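Long-range contacts in peptidase, M20/M25/M40 family (PDB 4EWT), which probably acts as a metal-dependent amidohydrolase of the M20 peptidase family, releasing acyl groups from N-acylated amino acids at a two-manganese site: residues H101-D106 / Y359-P364; H164-M169 / F346-A351; M169-V174 / A352-E357. All blocks are in the same frame, centred on the assembly; numbering follows the deposited sequence.

Contact 1 (H101-D106 / Y359-P364). With MN (manganese (II) ion), chain F; MN (manganese (II) ion), chain E.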
loop_
_atom_site.group_PDB
_atom_site.type_symbol
_atom_site.label_atom_id
_atom_site.label_comp_id
_atom_site.label_asym_id
_atom_site.label_seq_id
_atom_site.Cartn_x
_atom_site.Cartn_y
_atom_site.Cartn_z
ATOM N N HIS A 101 21.725 -11.750 33.990
ATOM C CA HIS A 101 22.748 -12.050 32.980
ATOM C C HIS A 101 22.190 -12.992 31.909
ATOM O O HIS A 101 22.481 -14.197 31.914
ATOM C CB HIS A 101 24.015 -12.637 33.605
ATOM C CG HIS A 101 25.005 -11.605 34.046
ATOM N ND1 HIS A 101 25.669 -10.782 33.159
ATOM C CD2 HIS A 101 25.452 -11.272 35.281
ATOM C CE1 HIS A 101 26.478 -9.981 33.830
ATOM N NE2 HIS A 101 26.363 -10.256 35.118
ATOM N N ALA A 102 21.394 -12.422 31.000
ATOM C CA ALA A 102 20.684 -13.177 29.976
ATOM C C ALA A 102 21.453 -13.332 28.656
ATOM O O ALA A 102 20.869 -13.759 27.654
ATOM C CB ALA A 102 19.297 -12.544 29.720
ATOM N N CYS A 103 22.746 -12.992 28.659
ATOM C CA CYS A 103 23.592 -13.081 27.450
ATOM C C CYS A 103 24.937 -13.781 27.707
ATOM O O CYS A 103 25.806 -13.813 26.831
ATOM C CB CYS A 103 23.827 -11.691 26.845
ATOM S SG CYS A 103 24.072 -11.663 25.043
ATOM N N GLY A 104 25.106 -14.327 28.911
ATOM C CA GLY A 104 26.279 -15.127 29.251
ATOM C C GLY A 104 27.512 -14.304 29.567
ATOM O O GLY A 104 28.625 -14.829 29.569
ATOM N N HIS A 105 27.315 -13.015 29.842
ATOM C CA HIS A 105 28.418 -12.109 30.184
ATOM C C HIS A 105 29.073 -12.492 31.518
ATOM O O HIS A 105 30.263 -12.271 31.716
ATOM C CB HIS A 105 27.937 -10.655 30.228
ATOM C CG HIS A 105 27.550 -10.094 28.894
ATOM N ND1 HIS A 105 27.280 -8.755 28.705
ATOM C CD2 HIS A 105 27.388 -10.683 27.684
ATOM C CE1 HIS A 105 26.969 -8.543 27.442
ATOM N NE2 HIS A 105 27.024 -9.695 26.802
ATOM N N ASP A 106 28.286 -13.062 32.428
ATOM C CA ASP A 106 28.827 -13.644 33.657
ATOM C C ASP A 106 29.791 -14.790 33.329
ATOM O O ASP A 106 30.866 -14.896 33.935
ATOM C CB ASP A 106 27.700 -14.131 34.574
ATOM C CG ASP A 106 26.754 -15.109 33.882
ATOM O OD1 ASP A 106 26.546 -15.005 32.648
ATOM O OD2 ASP A 106 26.224 -15.990 34.581
ATOM N N TYR A 359 16.751 -22.139 24.976
ATOM C CA TYR A 359 16.252 -20.768 24.837
ATOM C C TYR A 359 17.304 -19.840 24.223
ATOM O O TYR A 359 18.501 -20.064 24.410
ATOM C CB TYR A 359 15.800 -20.235 26.181
ATOM N N PRO A 360 16.862 -18.799 23.486
ATOM C CA PRO A 360 17.810 -17.836 22.923
ATOM C C PRO A 360 18.244 -16.780 23.943
ATOM O O PRO A 360 17.682 -16.710 25.043
ATOM C CB PRO A 360 17.004 -17.180 21.797
ATOM C CG PRO A 360 15.599 -17.220 22.278
ATOM C CD PRO A 360 15.473 -18.501 23.078
ATOM N N HIS A 361 19.223 -15.963 23.559
ATOM C CA HIS A 361 19.721 -14.857 24.386
ATOM C C HIS A 361 18.667 -13.786 24.660
ATOM O O HIS A 361 17.777 -13.549 23.832
ATOM C CB HIS A 361 20.951 -14.222 23.732
ATOM C CG HIS A 361 22.153 -15.112 23.724
ATOM N ND1 HIS A 361 22.186 -16.313 23.048
ATOM C CD2 HIS A 361 23.367 -14.975 24.308
ATOM C CE1 HIS A 361 23.365 -16.882 23.222
ATOM N NE2 HIS A 361 24.100 -16.091 23.983
ATOM N N HIS A 362 18.788 -13.147 25.825
ATOM C CA HIS A 362 17.843 -12.121 26.304
ATOM C C HIS A 362 16.481 -12.656 26.787
ATOM O O HIS A 362 15.682 -11.901 27.333
ATOM C CB HIS A 362 17.573 -11.057 25.229
ATOM C CG HIS A 362 18.745 -10.172 24.946
ATOM N ND1 HIS A 362 18.638 -8.801 24.873
ATOM C CD2 HIS A 362 20.051 -10.459 24.723
ATOM C CE1 HIS A 362 19.822 -8.282 24.603
ATOM N NE2 HIS A 362 20.697 -9.266 24.512
ATOM N N HIS A 363 16.226 -13.946 26.592
ATOM C CA HIS A 363 15.003 -14.599 27.090
ATOM C C HIS A 363 15.102 -14.855 28.609
ATOM O O HIS A 363 16.178 -15.196 29.099
ATOM C CB HIS A 363 14.795 -15.912 26.324
ATOM C CG HIS A 363 13.466 -16.563 26.552
ATOM N ND1 HIS A 363 12.429 -16.478 25.647
ATOM C CD2 HIS A 363 13.015 -17.333 27.569
ATOM C CE1 HIS A 363 11.391 -17.157 26.104
ATOM N NE2 HIS A 363 11.722 -17.687 27.268
ATOM N N PRO A 364 13.989 -14.675 29.360
ATOM C CA PRO A 364 13.971 -14.935 30.811
ATOM C C PRO A 364 14.420 -16.339 31.231
ATOM O O PRO A 364 14.825 -16.531 32.384
ATOM C CB PRO A 364 12.495 -14.740 31.183
ATOM C CG PRO A 364 11.992 -13.761 30.195
ATOM C CD PRO A 364 12.730 -14.046 28.911
HETATM MN MN MN F . 26.389 -10.522 24.769
HETATM MN MN MN E . 23.195 -9.453 24.507
HETATM O O HOH W 1 25.304 -8.602 23.645
HETATM O O HOH W 2 28.339 -9.521 24.226
#

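Contact 2 (H164-M169 / F346-A351). With MN (manganese (II) ion), chain F.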
loop_
_atom_site.group_PDB
_atom_site.type_symbol
_atom_site.label_atom_id
_atom_site.label_comp_id
_atom_site.label_asym_id
_atom_site.label_seq_id
_atom_site.Cartn_x
_atom_site.Cartn_y
_atom_site.Cartn_z
ATOM N N HIS A 164 32.101 -15.284 22.426
ATOM C CA HIS A 164 30.761 -15.250 22.972
ATOM C C HIS A 164 30.240 -16.675 23.061
ATOM O O HIS A 164 30.329 -17.441 22.090
ATOM C CB HIS A 164 29.843 -14.408 22.075
ATOM C CG HIS A 164 28.736 -13.728 22.814
ATOM N ND1 HIS A 164 27.674 -14.417 23.355
ATOM C CD2 HIS A 164 28.529 -12.424 23.109
ATOM C CE1 HIS A 164 26.853 -13.564 23.941
ATOM N NE2 HIS A 164 27.344 -12.346 23.799
ATOM N N VAL A 165 29.729 -17.040 24.234
ATOM C CA VAL A 165 28.961 -18.277 24.397
ATOM C C VAL A 165 27.646 -18.180 23.621
ATOM O O VAL A 165 26.980 -17.133 23.632
ATOM C CB VAL A 165 28.651 -18.588 25.880
ATOM C CG1 VAL A 165 29.934 -18.949 26.637
ATOM C CG2 VAL A 165 27.907 -17.417 26.560
ATOM N N MET A 166 27.290 -19.264 22.939
ATOM C CA MET A 166 26.068 -19.316 22.157
ATOM C C MET A 166 25.136 -20.409 22.656
ATOM O O MET A 166 25.372 -21.600 22.415
ATOM C CB MET A 166 26.392 -19.519 20.681
ATOM C CG MET A 166 27.271 -18.431 20.081
ATOM S SD MET A 166 26.540 -16.786 20.154
ATOM C CE MET A 166 25.655 -16.746 18.603
ATOM N N SER A 167 24.072 -19.993 23.342
ATOM C CA SER A 167 23.092 -20.914 23.929
ATOM C C SER A 167 22.314 -21.675 22.860
ATOM O O SER A 167 21.558 -22.595 23.165
ATOM C CB SER A 167 22.110 -20.141 24.810
ATOM O OG SER A 167 21.186 -19.411 24.014
ATOM N N THR A 168 22.531 -21.285 21.610
ATOM C CA THR A 168 21.785 -21.782 20.465
ATOM C C THR A 168 22.663 -22.696 19.598
ATOM O O THR A 168 22.194 -23.298 18.636
ATOM C CB THR A 168 21.223 -20.565 19.658
ATOM O OG1 THR A 168 20.116 -19.993 20.373
ATOM C CG2 THR A 168 20.780 -20.938 18.243
ATOM N N MET A 169 23.942 -22.800 19.942
ATOM C CA MET A 169 24.858 -23.654 19.187
ATOM C C MET A 169 25.368 -24.820 20.034
ATOM O O MET A 169 25.511 -24.701 21.252
ATOM C CB MET A 169 26.025 -22.844 18.626
ATOM C CG MET A 169 25.609 -21.639 17.796
ATOM S SD MET A 169 27.035 -20.827 17.067
ATOM C CE MET A 169 27.180 -21.733 15.526
ATOM N N PHE A 346 36.032 -12.387 16.430
ATOM C CA PHE A 346 35.043 -12.657 17.459
ATOM C C PHE A 346 34.551 -14.049 17.158
ATOM O O PHE A 346 34.009 -14.292 16.083
ATOM C CB PHE A 346 33.911 -11.632 17.365
ATOM C CG PHE A 346 32.970 -11.623 18.546
ATOM C CD1 PHE A 346 33.414 -11.255 19.822
ATOM C CD2 PHE A 346 31.633 -11.945 18.376
ATOM C CE1 PHE A 346 32.525 -11.220 20.909
ATOM C CE2 PHE A 346 30.731 -11.904 19.457
ATOM C CZ PHE A 346 31.186 -11.542 20.719
ATOM N N ILE A 347 34.783 -14.974 18.082
ATOM C CA ILE A 347 34.423 -16.374 17.847
ATOM C C ILE A 347 33.404 -16.870 18.874
ATOM O O ILE A 347 33.160 -16.214 19.884
ATOM C CB ILE A 347 35.672 -17.308 17.789
ATOM C CG1 ILE A 347 36.390 -17.353 19.137
ATOM C CG2 ILE A 347 36.614 -16.881 16.656
ATOM C CD1 ILE A 347 37.508 -18.375 19.226
ATOM N N TYR A 348 32.809 -18.024 18.607
ATOM C CA TYR A 348 31.727 -18.518 19.432
ATOM C C TYR A 348 32.044 -19.852 20.090
ATOM O O TYR A 348 32.681 -20.717 19.483
ATOM C CB TYR A 348 30.458 -18.676 18.599
ATOM C CG TYR A 348 30.055 -17.465 17.789
ATOM C CD1 TYR A 348 29.681 -16.273 18.411
ATOM C CD2 TYR A 348 30.020 -17.523 16.400
ATOM C CE1 TYR A 348 29.283 -15.166 17.668
ATOM C CE2 TYR A 348 29.620 -16.422 15.644
ATOM C CZ TYR A 348 29.261 -15.248 16.287
ATOM O OH TYR A 348 28.874 -14.155 15.549
ATOM N N THR A 349 31.591 -20.005 21.334
ATOM C CA THR A 349 31.653 -21.282 22.035
ATOM C C THR A 349 30.242 -21.872 22.178
ATOM O O THR A 349 29.364 -21.263 22.801
ATOM C CB THR A 349 32.273 -21.150 23.454
ATOM O OG1 THR A 349 33.574 -20.554 23.377
ATOM C CG2 THR A 349 32.385 -22.533 24.113
ATOM N N GLY A 350 30.036 -23.060 21.619
ATOM C CA GLY A 350 28.755 -23.745 21.760
ATOM C C GLY A 350 28.386 -23.863 23.228
ATOM O O GLY A 350 29.202 -24.295 24.052
ATOM N N ALA A 351 27.161 -23.474 23.559
ATOM C CA ALA A 351 26.716 -23.447 24.950
ATOM C C ALA A 351 25.283 -23.958 25.151
ATOM O O ALA A 351 24.687 -23.723 26.203
ATOM C CB ALA A 351 26.865 -22.040 25.508
HETATM MN MN MN F . 26.389 -10.522 24.769
HETATM O O HOH W 1 25.304 -8.602 23.645
HETATM O O HOH W 2 28.339 -9.521 24.226
#

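Contact 3 (M169-V174 / A352-E357)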
loop_
_atom_site.group_PDB
_atom_site.type_symbol
_atom_site.label_atom_id
_atom_site.label_comp_id
_atom_site.label_asym_id
_atom_site.label_seq_id
_atom_site.Cartn_x
_atom_site.Cartn_y
_atom_site.Cartn_z
ATOM N N MET A 169 23.942 -22.800 19.942
ATOM C CA MET A 169 24.858 -23.654 19.187
ATOM C C MET A 169 25.368 -24.820 20.034
ATOM O O MET A 169 25.511 -24.701 21.252
ATOM C CB MET A 169 26.025 -22.844 18.626
ATOM C CG MET A 169 25.609 -21.639 17.796
ATOM S SD MET A 169 27.035 -20.827 17.067
ATOM C CE MET A 169 27.180 -21.733 15.526
ATOM N N LYS A 170 25.660 -25.930 19.363
ATOM C CA LYS A 170 25.980 -27.199 20.015
ATOM C C LYS A 170 27.261 -27.144 20.836
ATOM O O LYS A 170 28.326 -26.795 20.325
ATOM C CB LYS A 170 26.071 -28.311 18.970
ATOM C CG LYS A 170 25.945 -29.728 19.538
ATOM C CD LYS A 170 25.115 -30.608 18.603
ATOM C CE LYS A 170 23.664 -30.115 18.535
ATOM N NZ LYS A 170 22.991 -30.479 17.256
ATOM N N THR A 171 27.132 -27.487 22.117
ATOM C CA THR A 171 28.265 -27.603 23.028
ATOM C C THR A 171 29.194 -28.719 22.559
ATOM O O THR A 171 28.742 -29.719 21.994
ATOM C CB THR A 171 27.789 -27.877 24.473
ATOM O OG1 THR A 171 26.783 -26.923 24.833
ATOM C CG2 THR A 171 28.940 -27.769 25.461
ATOM N N GLY A 172 30.491 -28.531 22.779
ATOM C CA GLY A 172 31.494 -29.488 22.343
ATOM C C GLY A 172 32.374 -28.967 21.224
ATOM O O GLY A 172 33.272 -29.672 20.760
ATOM N N LYS A 173 32.111 -27.737 20.780
ATOM C CA LYS A 173 32.951 -27.090 19.764
ATOM C C LYS A 173 32.888 -25.561 19.730
ATOM O O LYS A 173 32.014 -24.947 20.334
ATOM C CB LYS A 173 32.709 -27.672 18.362
ATOM C CG LYS A 173 31.279 -27.966 18.000
ATOM C CD LYS A 173 31.249 -28.902 16.804
ATOM C CE LYS A 173 29.858 -29.466 16.573
ATOM N NZ LYS A 173 29.936 -30.718 15.774
ATOM N N VAL A 174 33.855 -24.974 19.028
ATOM C CA VAL A 174 33.949 -23.531 18.826
ATOM C C VAL A 174 33.715 -23.191 17.360
ATOM O O VAL A 174 34.047 -23.984 16.473
ATOM C CB VAL A 174 35.317 -22.945 19.288
ATOM C CG1 VAL A 174 35.423 -22.950 20.803
ATOM C CG2 VAL A 174 36.485 -23.693 18.659
ATOM N N ALA A 352 24.739 -24.651 24.152
ATOM C CA ALA A 352 23.387 -25.220 24.248
ATOM C C ALA A 352 23.306 -26.294 25.338
ATOM O O ALA A 352 24.133 -27.205 25.381
ATOM C CB ALA A 352 22.936 -25.784 22.905
ATOM N N VAL A 353 22.312 -26.164 26.214
ATOM C CA VAL A 353 22.106 -27.105 27.319
ATOM C C VAL A 353 21.861 -28.526 26.803
ATOM O O VAL A 353 21.270 -28.710 25.738
ATOM C CB VAL A 353 20.953 -26.653 28.261
ATOM C CG1 VAL A 353 21.368 -25.434 29.079
ATOM C CG2 VAL A 353 19.673 -26.360 27.473
ATOM N N GLU A 354 22.332 -29.519 27.556
ATOM C CA GLU A 354 22.250 -30.924 27.141
ATOM C C GLU A 354 20.812 -31.433 27.157
ATOM O O GLU A 354 20.323 -31.959 26.157
ATOM C CB GLU A 354 23.133 -31.825 28.022
ATOM C CG GLU A 354 24.389 -31.170 28.599
ATOM C CD GLU A 354 25.452 -30.817 27.558
ATOM O OE1 GLU A 354 26.567 -30.432 27.972
ATOM O OE2 GLU A 354 25.184 -30.918 26.340
ATOM N N ASN A 355 20.111 -31.090 28.214
ATOM C CA ASN A 355 18.751 -31.527 28.437
ATOM C C ASN A 355 17.840 -30.361 28.704
ATOM O O ASN A 355 18.260 -29.330 29.146
ATOM C CB ASN A 355 18.697 -32.472 29.643
ATOM C CG ASN A 355 19.287 -33.848 29.352
ATOM O OD1 ASN A 355 18.603 -34.733 28.836
ATOM N ND2 ASN A 355 20.562 -34.031 29.678
ATOM N N GLY A 356 16.569 -30.536 28.467
ATOM C CA GLY A 356 15.640 -29.414 28.598
ATOM C C GLY A 356 15.568 -28.500 27.388
ATOM O O GLY A 356 16.294 -28.684 26.407
ATOM N N GLU A 357 14.684 -27.509 27.468
ATOM C CA GLU A 357 14.474 -26.538 26.395
ATOM C C GLU A 357 15.722 -25.700 26.115
ATOM O O GLU A 357 16.483 -25.381 27.028
ATOM C CB GLU A 357 13.302 -25.638 26.729
#

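Contact 1 (H101-D106 / Y359-P364)
Cys103 and His362 meet across the two-metal centre of the M20 family, here holding two manganese ions, each loop supplying ligands just where the two backbones touch. The packed part is the bend at Ala102 and Cys103. Ala102 O takes the N-H of His362 at 2.8 Å in an almost straight bond (173°), while Ala102 CB lies 3.7 Å from His362 CA. With SG anti to the backbone N (chi1 -150°), Cys103 reaches between the metals and bridges them, its SG 2.4 Å from the manganese ion labelled chain E and 2.6 Å from the one labelled chain F. SG also sits at the edge of the His361 ring, 3.5 Å from CD2, and NE2, next to CD2 in the same ring, hydrogen-bonds Val165 O. The looser side lies at His363, whose side chain points away and comes no nearer than 6.6 Å, and at the partly exposed outer side of His362, which packs on His198 of the second subunit. His105, His164 and Glu139 complete the protein ligands, and water 1 joins both ions. His362 NE2 meets the chain E manganese in the plane of its ring, at 2.5 Å.

Contact 2 (H164-M169 / F346-A351)
Two neighbouring parallel strands of the central sheet, 159-166 and 344-350, pair here with His164 opposite Tyr348 in parallel register and His164 reaching the manganese. The ladder runs from His164 N to Ile347 O, through Thr349 N to His164 O, to Met166 N on Thr349 O, the last at 2.9 Å. At its end Met166 O is gripped from opposite faces of its carbonyl plane, by Ala351 N across the strands and by Met169 N within the type I turn. His164, Met166 and Tyr348 share one face of the sheet. The His164 ring is held at both nitrogens: ND1 bonds Val165 O within the ring plane (2.8 Å), and NE2 binds the chain F manganese (2.3 Å). Phe346 CZ touches His164 CB at 3.4 Å, and the rings meet rim to rim with planes at 68°. Met166, bent at chi2 and chi3, lays CG against Tyr348 CB (3.5 Å); its CE lies over one face of the tyrosine ring, and SD, oblique to it, makes the Met-aromatic contact. Tyr348 OH is held by Gln182. Val165 and Thr349 face helix 372-386. His164 is thus a metal ligand near the C-terminal end of a sheet strand, as in the zinc-dependent exopeptidase clan to which the M20 family belongs.

Contact 3 (M169-V174 / A352-E357)
The flat groups that meet here are peptide carbonyls, those of Met169 and Ala352, with no ring taking part. Ala352 N approaches the Met169 carbonyl 22° off its plane and bonds Met169 O at 3.0 Å; the methyl CB of Ala352 crowds in on the same oxygen at 3.2 Å. The Ala352 carbonyl in turn receives the hydroxyl of Thr171 from 30° off its plane, OG1 giving its proton to Ala352 O over 2.7 Å. Thus Ala352 donates to Met169 through its N-H and accepts from Thr171 through its carbonyl, so that one residue is clasped from both ends by a short piece of the facing loop. The torsion of Thr171 decides this: OG1 stands beside the backbone N (chi1 -50°) and turns to Ala352, while CG2, anti to the N, turns to Glu354. There CG2 stops 4.4 Å from Glu354 OE1, a loose touch at the surface; the carboxylate's polar partner is Lys371, through a long, weak ion pair. Lys170 and Glu354 are exposed, and beyond Glu354 the loop draws away. The clasp joins the turn leading into strand 173-176 to the loop that leaves strand 344-350, just past the end of their antiparallel pairing in the central sheet, and Thr171 also packs on Ser369 and Lys371 shortly before helix 372-386.

Contacts 2 and 3 follow one another along two facing pieces of chain, their centres about 9 Å apart and Met169 common to both. Strand 344-350 lies between 159-166 and 173-176 in the central sheet: contact 2 pairs it with 159-166, and contact 3 joins the loops just beyond it; its pairing with 173-176 includes Gly350 N to Lys173 O. Contact 1, centred about 12 Å from contact 2 and 14 Å from contact 3, encloses both in sequence. It joins contact 2 through probable hydrogen bonds of His361 NE2 to Val165 O and of Ser167 OG to Tyr359 O, and through a shared manganese. Contacts 1 and 2 bring ligands from distant chain segments onto one metal centre; contact 3 lies at the outer surface.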